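ZYRO0G01672p (Zygosaccharomyces rouxii, PDB 4U8T) binds N6-methyladenosine RNA through its YTH domain, the part described here, and probably acts as a reader of methylated mRNA. Local coordinates at residues I20-H25 and S156-F161; S59-S64 and A69-L74. One frame throughout, in Å; residues are numbered along the deposited sequence.

The two contacts sit on opposite faces of strand 71-77, an inner strand of the mixed sheet of the YTH domain, with their centres about 14 Å apart. In contact 1, residues 20-25, just ahead of strand 27-33, meet helix 151-161 near the end of the chain; contact 2 joins helix 52-63 to strand 71-77 and falls within the long span that contact 1 closes. Side-chain alternation separates them: I71 turns to helix 52-63, whereas Y72 turns to the opposite face and packs against V22 and P23. Strand 71-77 thus bears helix 52-63 on one face and residues 20-25 on the other, while helix 151-161 rests on strands 82-94 and 111-123 of this RNA-binding domain.

Contact 1. Residues I20-H25 and S156-F161; sequences IHVPDH and SILKLF
A small apolar contact, in which I20 and V22 of the loop ahead of strand 27-33 close on L158 of helix 151-161, packs two distant parts of the YTH fold together on one face of its mixed sheet. The principle illustrated is how an extended segment outside any helix or strand can still contribute to a core: residues two apart present their side chains to the same side. CB of I20 and CB of V22 both point to the helix, while H21 between them turns away. L158 answers from the helix with CG anti to the carbonyl carbon (chi1 -76°), and its second torsion extends CD1 towards the segment. That one methyl serves both partners, meeting V22 CG2 at 3.8 Å and the more distant I20 CG2 at 4.3 Å. V22 uses CG2, the methyl that lies beside its own backbone N. The contact is purely apolar and buries 125 Å² in all. The sheet supplies the floor: L158 rests on V86 of strand 82-94, I20 on V118 of strand 111-123 and V22 on Y72 of strand 71-77. Seen from L158 CD1, V22 CG2 and I20 CG2 lie about 62° apart.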
loop_
_atom_site.group_PDB
_atom_site.type_symbol
_atom_site.label_atom_id
_atom_site.label_comp_id
_atom_site.label_asym_id
_atom_site.label_seq_id
_atom_site.Cartn_x
_atom_site.Cartn_y
_atom_site.Cartn_z
ATOM N N ILE A 20 12.493 -8.657 -3.478
ATOM C CA ILE A 20 11.328 -8.110 -4.153
ATOM C C ILE A 20 11.716 -7.715 -5.547
ATOM O O ILE A 20 12.481 -6.792 -5.731
ATOM C CB ILE A 20 10.754 -6.879 -3.451
ATOM C CG1 ILE A 20 10.379 -7.215 -2.017
ATOM C CG2 ILE A 20 9.522 -6.411 -4.169
ATOM C CD1 ILE A 20 9.887 -6.036 -1.233
ATOM N N HIS A 21 11.189 -8.407 -6.539
ATOM C CA HIS A 21 11.507 -8.025 -7.891
ATOM C C HIS A 21 10.452 -7.104 -8.456
ATOM O O HIS A 21 9.299 -7.493 -8.652
ATOM C CB HIS A 21 11.649 -9.245 -8.792
ATOM C CG HIS A 21 11.637 -8.897 -10.244
ATOM N ND1 HIS A 21 12.647 -8.174 -10.841
ATOM C CD2 HIS A 21 10.723 -9.138 -11.212
ATOM C CE1 HIS A 21 12.357 -7.986 -12.114
ATOM N NE2 HIS A 21 11.197 -8.565 -12.365
ATOM N N VAL A 22 10.879 -5.882 -8.748
ATOM C CA VAL A 22 9.990 -4.838 -9.238
ATOM C C VAL A 22 10.055 -4.743 -10.759
ATOM O O VAL A 22 11.011 -4.213 -11.293
ATOM C CB VAL A 22 10.388 -3.471 -8.613
ATOM C CG1 VAL A 22 9.448 -2.392 -9.028
ATOM C CG2 VAL A 22 10.405 -3.573 -7.122
ATOM N N PRO A 23 9.025 -5.212 -11.465
ATOM C CA PRO A 23 9.030 -5.113 -12.929
ATOM C C PRO A 23 9.091 -3.676 -13.428
ATOM O O PRO A 23 8.579 -2.789 -12.773
ATOM C CB PRO A 23 7.710 -5.767 -13.329
ATOM C CG PRO A 23 7.306 -6.557 -12.165
ATOM C CD PRO A 23 7.803 -5.843 -10.971
ATOM N N ASP A 24 9.709 -3.446 -14.576
ATOM C CA ASP A 24 9.818 -2.093 -15.101
ATOM C C ASP A 24 8.438 -1.450 -15.302
ATOM O O ASP A 24 7.444 -2.148 -15.485
ATOM C CB ASP A 24 10.607 -2.106 -16.409
ATOM C CG ASP A 24 12.082 -2.505 -16.215
ATOM O OD1 ASP A 24 12.715 -2.146 -15.194
ATOM O OD2 ASP A 24 12.619 -3.196 -17.103
ATOM N N HIS A 25 8.400 -0.120 -15.208
ATOM C CA HIS A 25 7.209 0.696 -15.469
ATOM C C HIS A 25 6.113 0.515 -14.425
ATOM O O HIS A 25 4.956 0.833 -14.676
ATOM C CB HIS A 25 6.680 0.413 -16.876
ATOM C CG HIS A 25 7.761 0.434 -17.904
ATOM N ND1 HIS A 25 8.562 1.535 -18.107
ATOM C CD2 HIS A 25 8.240 -0.535 -18.717
ATOM C CE1 HIS A 25 9.466 1.255 -19.027
ATOM N NE2 HIS A 25 9.295 0.003 -19.408
ATOM N N SER A 156 14.036 2.663 -3.031
ATOM C CA SER A 156 14.791 2.906 -1.819
ATOM C C SER A 156 13.974 2.570 -0.572
ATOM O O SER A 156 14.503 2.021 0.385
ATOM C CB SER A 156 15.265 4.351 -1.750
ATOM O OG SER A 156 16.241 4.607 -2.732
ATOM N N ILE A 157 12.698 2.932 -0.575
ATOM C CA ILE A 157 11.799 2.636 0.519
ATOM C C ILE A 157 11.619 1.124 0.620
ATOM O O ILE A 157 11.574 0.556 1.704
ATOM C CB ILE A 157 10.436 3.321 0.316
ATOM C CG1 ILE A 157 10.595 4.830 0.330
ATOM C CG2 ILE A 157 9.436 2.882 1.362
ATOM C CD1 ILE A 157 9.364 5.561 0.033
ATOM N N LEU A 158 11.504 0.459 -0.516
ATOM C CA LEU A 158 11.341 -0.980 -0.475
ATOM C C LEU A 158 12.572 -1.635 0.143
ATOM O O LEU A 158 12.471 -2.691 0.738
ATOM C CB LEU A 158 11.085 -1.549 -1.855
ATOM C CG LEU A 158 9.697 -1.374 -2.446
ATOM C CD1 LEU A 158 9.646 -2.149 -3.730
ATOM C CD2 LEU A 158 8.636 -1.846 -1.499
ATOM N N LYS A 159 13.740 -1.033 -0.043
ATOM C CA LYS A 159 14.946 -1.528 0.586
ATOM C C LYS A 159 14.775 -1.524 2.088
ATOM O O LYS A 159 15.124 -2.491 2.741
ATOM C CB LYS A 159 16.176 -0.700 0.178
ATOM C CG LYS A 159 16.777 -1.065 -1.186
ATOM C CD LYS A 159 17.432 0.158 -1.864
ATOM C CE LYS A 159 17.860 -0.134 -3.310
ATOM N NZ LYS A 159 18.139 1.109 -4.085
ATOM N N LEU A 160 14.237 -0.441 2.634
ATOM C CA LEU A 160 14.004 -0.354 4.066
ATOM C C LEU A 160 13.009 -1.390 4.589
ATOM O O LEU A 160 13.124 -1.865 5.707
ATOM C CB LEU A 160 13.529 1.036 4.426
ATOM C CG LEU A 160 14.664 2.053 4.451
ATOM C CD1 LEU A 160 14.234 3.303 5.164
ATOM C CD2 LEU A 160 15.866 1.467 5.104
ATOM N N PHE A 161 12.046 -1.776 3.768
ATOM C CA PHE A 161 11.099 -2.785 4.206
ATOM C C PHE A 161 11.706 -4.177 4.299
ATOM O O PHE A 161 11.233 -4.993 5.079
ATOM C CB PHE A 161 9.899 -2.841 3.265
ATOM C CG PHE A 161 8.787 -1.929 3.653
ATOM C CD1 PHE A 161 7.962 -2.245 4.701
ATOM C CD2 PHE A 161 8.533 -0.796 2.947
ATOM C CE1 PHE A 161 6.949 -1.434 5.057
ATOM C CE2 PHE A 161 7.505 0.017 3.298
ATOM C CZ PHE A 161 6.712 -0.303 4.356
#

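Contact 2. Residues S59-S64 and A69-L74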
loop_
_atom_site.group_PDB
_atom_site.type_symbol
_atom_site.label_atom_id
_atom_site.label_comp_id
_atom_site.label_asym_id
_atom_site.label_seq_id
_atom_site.Cartn_x
_atom_site.Cartn_y
_atom_site.Cartn_z
ATOM N N SER A 59 -7.795 2.507 -9.972
ATOM C CA SER A 59 -8.370 1.740 -11.066
ATOM C C SER A 59 -7.761 2.193 -12.376
ATOM O O SER A 59 -7.351 1.382 -13.196
ATOM C CB SER A 59 -9.887 1.881 -11.067
ATOM O OG SER A 59 -10.470 1.214 -12.148
ATOM N N GLU A 60 -7.690 3.499 -12.563
ATOM C CA GLU A 60 -7.118 4.050 -13.773
ATOM C C GLU A 60 -5.643 3.730 -13.916
ATOM O O GLU A 60 -5.205 3.412 -14.999
ATOM C CB GLU A 60 -7.359 5.542 -13.827
ATOM C CG GLU A 60 -8.798 5.861 -14.156
ATOM C CD GLU A 60 -9.122 7.316 -14.064
ATOM O OE1 GLU A 60 -8.201 8.109 -13.817
ATOM O OE2 GLU A 60 -10.305 7.664 -14.241
ATOM N N ALA A 61 -4.875 3.798 -12.833
ATOM C CA ALA A 61 -3.454 3.485 -12.909
ATOM C C ALA A 61 -3.202 2.022 -13.218
ATOM O O ALA A 61 -2.273 1.691 -13.932
ATOM C CB ALA A 61 -2.772 3.853 -11.629
ATOM N N TYR A 62 -4.031 1.152 -12.667
ATOM C CA TYR A 62 -3.938 -0.277 -12.883
ATOM C C TYR A 62 -4.265 -0.658 -14.323
ATOM O O TYR A 62 -3.590 -1.495 -14.909
ATOM C CB TYR A 62 -4.859 -0.996 -11.927
ATOM C CG TYR A 62 -4.843 -2.482 -12.056
ATOM C CD1 TYR A 62 -3.915 -3.235 -11.398
ATOM C CD2 TYR A 62 -5.776 -3.129 -12.828
ATOM C CE1 TYR A 62 -3.913 -4.594 -11.524
ATOM C CE2 TYR A 62 -5.777 -4.473 -12.959
ATOM C CZ TYR A 62 -4.846 -5.205 -12.313
ATOM O OH TYR A 62 -4.864 -6.560 -12.444
ATOM N N GLU A 63 -5.333 -0.088 -14.876
ATOM C CA GLU A 63 -5.642 -0.321 -16.284
ATOM C C GLU A 63 -4.535 0.115 -17.230
ATOM O O GLU A 63 -4.325 -0.521 -18.239
ATOM C CB GLU A 63 -6.940 0.371 -16.679
ATOM C CG GLU A 63 -7.368 0.168 -18.150
ATOM C CD GLU A 63 -7.493 -1.284 -18.620
ATOM O OE1 GLU A 63 -7.637 -2.203 -17.783
ATOM O OE2 GLU A 63 -7.479 -1.499 -19.856
ATOM N N SER A 64 -3.820 1.177 -16.892
ATOM C CA SER A 64 -2.804 1.764 -17.759
ATOM C C SER A 64 -1.484 1.028 -17.851
ATOM O O SER A 64 -0.626 1.424 -18.618
ATOM C CB SER A 64 -2.484 3.167 -17.287
ATOM O OG SER A 64 -3.588 4.013 -17.439
ATOM N N ALA A 69 4.044 -4.977 -15.653
ATOM C CA ALA A 69 4.158 -4.051 -14.550
ATOM C C ALA A 69 3.095 -4.225 -13.477
ATOM O O ALA A 69 2.000 -4.722 -13.722
ATOM C CB ALA A 69 4.136 -2.662 -15.074
ATOM N N LYS A 70 3.429 -3.767 -12.279
ATOM C CA LYS A 70 2.554 -3.918 -11.133
ATOM C C LYS A 70 2.271 -2.593 -10.464
ATOM O O LYS A 70 2.924 -1.596 -10.735
ATOM C CB LYS A 70 3.181 -4.883 -10.130
ATOM C CG LYS A 70 3.263 -6.342 -10.607
ATOM C CD LYS A 70 4.010 -7.219 -9.600
ATOM C CE LYS A 70 4.198 -8.657 -10.094
ATOM N NZ LYS A 70 4.736 -9.574 -9.032
ATOM N N ILE A 71 1.305 -2.594 -9.563
ATOM C CA ILE A 71 1.088 -1.439 -8.695
ATOM C C ILE A 71 1.309 -1.843 -7.250
ATOM O O ILE A 71 0.661 -2.739 -6.734
ATOM C CB ILE A 71 -0.324 -0.834 -8.859
ATOM C CG1 ILE A 71 -0.389 -0.005 -10.130
ATOM C CG2 ILE A 71 -0.662 0.066 -7.701
ATOM C CD1 ILE A 71 -1.627 0.713 -10.284
ATOM N N TYR A 72 2.267 -1.184 -6.615
ATOM C CA TYR A 72 2.608 -1.439 -5.229
ATOM C C TYR A 72 1.875 -0.471 -4.323
ATOM O O TYR A 72 1.738 0.702 -4.604
ATOM C CB TYR A 72 4.104 -1.332 -5.028
ATOM C CG TYR A 72 4.857 -2.427 -5.723
ATOM C CD1 TYR A 72 5.216 -2.306 -7.050
ATOM C CD2 TYR A 72 5.213 -3.585 -5.054
ATOM C CE1 TYR A 72 5.888 -3.303 -7.686
ATOM C CE2 TYR A 72 5.878 -4.568 -5.676
ATOM C CZ TYR A 72 6.225 -4.430 -7.000
ATOM O OH TYR A 72 6.910 -5.432 -7.643
ATOM N N LEU A 73 1.385 -1.013 -3.227
ATOM C CA LEU A 73 0.676 -0.251 -2.230
ATOM C C LEU A 73 1.473 -0.273 -0.941
ATOM O O LEU A 73 1.776 -1.326 -0.410
ATOM C CB LEU A 73 -0.724 -0.823 -2.025
ATOM C CG LEU A 73 -1.609 -1.025 -3.257
ATOM C CD1 LEU A 73 -2.850 -1.778 -2.878
ATOM C CD2 LEU A 73 -1.987 0.320 -3.865
ATOM N N LEU A 74 1.819 0.899 -0.444
ATOM C CA LEU A 74 2.570 0.997 0.782
ATOM C C LEU A 74 1.627 1.446 1.878
ATOM O O LEU A 74 1.161 2.559 1.860
ATOM C CB LEU A 74 3.752 1.958 0.599
ATOM C CG LEU A 74 4.573 1.810 -0.713
ATOM C CD1 LEU A 74 5.768 2.729 -0.731
ATOM C CD2 LEU A 74 5.047 0.408 -1.016
#
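I71 reaches A61 and Y62 through a stretched side chain: CG1 stands anti to the carbonyl carbon (chi1 -77°), and a second torsion of -174° carries CD1 straight on to the helix. The methyl arrives end-on at the link between A61 and Y62, with A61 CB 3.6 Å and Y62 CB 4.0 Å from I71 CD1. It therefore meets the helix backbone as well, lying 3.4 Å from Y62 N. Y62 contributes its CB rather than its ring, because CG lies anti to the backbone N and the ring is directed to M89 and N92 of strand 82-94. Within 59-64, S64 OG donates to E60 O over 3.0 Å, tilted 28° from the carbonyl plane, while S64 N approaches the same oxygen from the other face. A61 also packs on R27 and F29, so the helix spans two neighbouring strands. Helix 52-63 is thus laid across two adjacent parallel strands of the mixed sheet, 27-33 and 71-77, as part of the α/β core of the YTH domain.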